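Local coordinates for D-glyceraldehyde dehydrogenase (NADP(+)) (Thermoplasma acidophilum, PDB 5IZD), which oxidises glyceraldehyde to glycerate with NADP(+) in the non-phosphorylated Entner-Doudoroff pathway, at residues 245-250 against 407-412. Sequence-based numbering, arbitrary orientation.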
# COMPACT_ATOMS: atom_id res chain seq x y z
N ILE A 245 15.37 -14.95 -6.33
CA ILE A 245 14.75 -14.13 -7.38
C ILE A 245 15.37 -14.66 -8.65
O ILE A 245 16.61 -14.48 -8.85
CB ILE A 245 15.05 -12.63 -7.26
CG1 ILE A 245 14.62 -12.04 -5.89
CG2 ILE A 245 14.40 -11.89 -8.44
CD1 ILE A 245 15.20 -10.64 -5.62
N LEU A 246 14.58 -15.42 -9.42
CA LEU A 246 15.05 -16.16 -10.60
C LEU A 246 14.13 -15.83 -11.75
O LEU A 246 12.88 -16.00 -11.62
CB LEU A 246 14.98 -17.68 -10.42
CG LEU A 246 15.65 -18.29 -9.21
CD1 LEU A 246 15.37 -19.79 -9.15
CD2 LEU A 246 17.12 -17.98 -9.20
N GLU A 247 14.73 -15.48 -12.87
CA GLU A 247 14.02 -15.27 -14.10
C GLU A 247 14.65 -16.10 -15.22
O GLU A 247 15.83 -15.89 -15.53
CB GLU A 247 14.01 -13.79 -14.43
CG GLU A 247 12.99 -13.47 -15.55
CD GLU A 247 13.59 -13.22 -16.91
OE1 GLU A 247 13.64 -14.16 -17.73
OE2 GLU A 247 14.03 -12.05 -17.16
N LEU A 248 13.87 -17.05 -15.78
CA LEU A 248 14.37 -18.19 -16.50
C LEU A 248 13.90 -18.22 -17.98
O LEU A 248 13.83 -19.28 -18.58
CB LEU A 248 14.07 -19.50 -15.78
CG LEU A 248 14.50 -19.51 -14.32
CD1 LEU A 248 14.12 -20.83 -13.63
CD2 LEU A 248 15.98 -19.27 -14.18
N GLY A 249 13.52 -17.04 -18.51
CA GLY A 249 13.20 -16.94 -19.94
C GLY A 249 11.76 -17.44 -20.16
O GLY A 249 10.99 -17.48 -19.19
N GLY A 250 11.42 -17.81 -21.40
CA GLY A 250 10.03 -18.07 -21.76
C GLY A 250 9.78 -18.56 -23.14
O GLY A 250 10.70 -18.88 -23.88
N TYR A 407 6.22 -22.77 -20.12
CA TYR A 407 6.66 -21.43 -19.87
C TYR A 407 5.49 -20.50 -19.60
O TYR A 407 4.32 -20.86 -19.78
CB TYR A 407 7.47 -20.95 -21.04
CG TYR A 407 8.66 -21.80 -21.38
CD1 TYR A 407 9.87 -21.67 -20.70
CD2 TYR A 407 8.59 -22.71 -22.43
CE1 TYR A 407 10.96 -22.46 -21.04
CE2 TYR A 407 9.67 -23.48 -22.81
CZ TYR A 407 10.88 -23.34 -22.14
OH TYR A 407 11.94 -24.13 -22.54
N GLY A 408 5.83 -19.30 -19.14
CA GLY A 408 4.86 -18.32 -18.69
C GLY A 408 5.26 -16.89 -18.46
O GLY A 408 4.72 -16.17 -17.54
N LEU A 409 6.21 -16.40 -19.25
CA LEU A 409 6.67 -15.04 -18.99
C LEU A 409 5.91 -14.04 -19.88
O LEU A 409 4.82 -13.59 -19.47
CB LEU A 409 8.17 -14.98 -19.01
CG LEU A 409 8.95 -13.66 -19.00
CD1 LEU A 409 8.37 -12.64 -18.11
CD2 LEU A 409 10.42 -13.90 -18.64
N ALA A 410 6.39 -13.74 -21.09
CA ALA A 410 5.74 -12.72 -21.93
C ALA A 410 4.79 -13.30 -22.95
O ALA A 410 4.80 -14.50 -23.22
CB ALA A 410 6.79 -11.90 -22.64
N SER A 411 3.97 -12.41 -23.50
CA SER A 411 2.99 -12.76 -24.51
C SER A 411 2.54 -11.45 -25.19
O SER A 411 2.75 -10.37 -24.62
CB SER A 411 1.79 -13.51 -23.86
OG SER A 411 1.12 -12.66 -22.95
N TYR A 412 2.00 -11.58 -26.41
CA TYR A 412 1.65 -10.45 -27.29
C TYR A 412 0.31 -10.70 -27.93
O TYR A 412 0.04 -11.82 -28.37
CB TYR A 412 2.71 -10.22 -28.40
CG TYR A 412 4.10 -9.97 -27.86
CD1 TYR A 412 4.92 -11.02 -27.57
CD2 TYR A 412 4.58 -8.68 -27.65
CE1 TYR A 412 6.22 -10.82 -27.06
CE2 TYR A 412 5.88 -8.46 -27.10
CZ TYR A 412 6.68 -9.53 -26.80
OH TYR A 412 7.91 -9.36 -26.22
O HOH W 1 8.57 -18.93 -18.44
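L409 reaches across to E247 and G249 with one methyl. Its CD2 lies 3.4 Å from E247 OE1 and 3.7 Å from G249 O. The E247 and L409 side chains cross at about a right angle, and CD2 rests against the CG-CD-OE1 end of the glutamate. With chi1 at 170°, L409 CG lies opposite the backbone N, which sends the branch toward the glutamate.

Y407 packs on G250. The ring lays one face over the glycine backbone, with CD1 3.8 Å from G250 CA. Its hydroxyl hydrogen-bonds E381 N, and E381 OE2 in turn accepts from G250 N.

E247 is the predicted proton acceptor of this aldehyde dehydrogenase. It ends strand 243-247 of the coenzyme-binding domain, and the loop 248-251 leads on to strand 252-256 of the catalytic domain, whose sheet also holds strand 410-414.

One hydrogen bond ties E247 to the loop that follows it. G249 N donates to E247 OE1 at 3.0 Å, nearly along the C-O axis. E247 OE2 shares a weak hydrogen bond with H447 NE2. With an alanine here in place of E247, G249 N would probably lose its acceptor and a gap would open beside L409 CD2.

One water joins the segments. It donates to G249 O at 2.9 Å and accepts from G408 N at 2.9 Å, sitting at the edge of the Y407 ring.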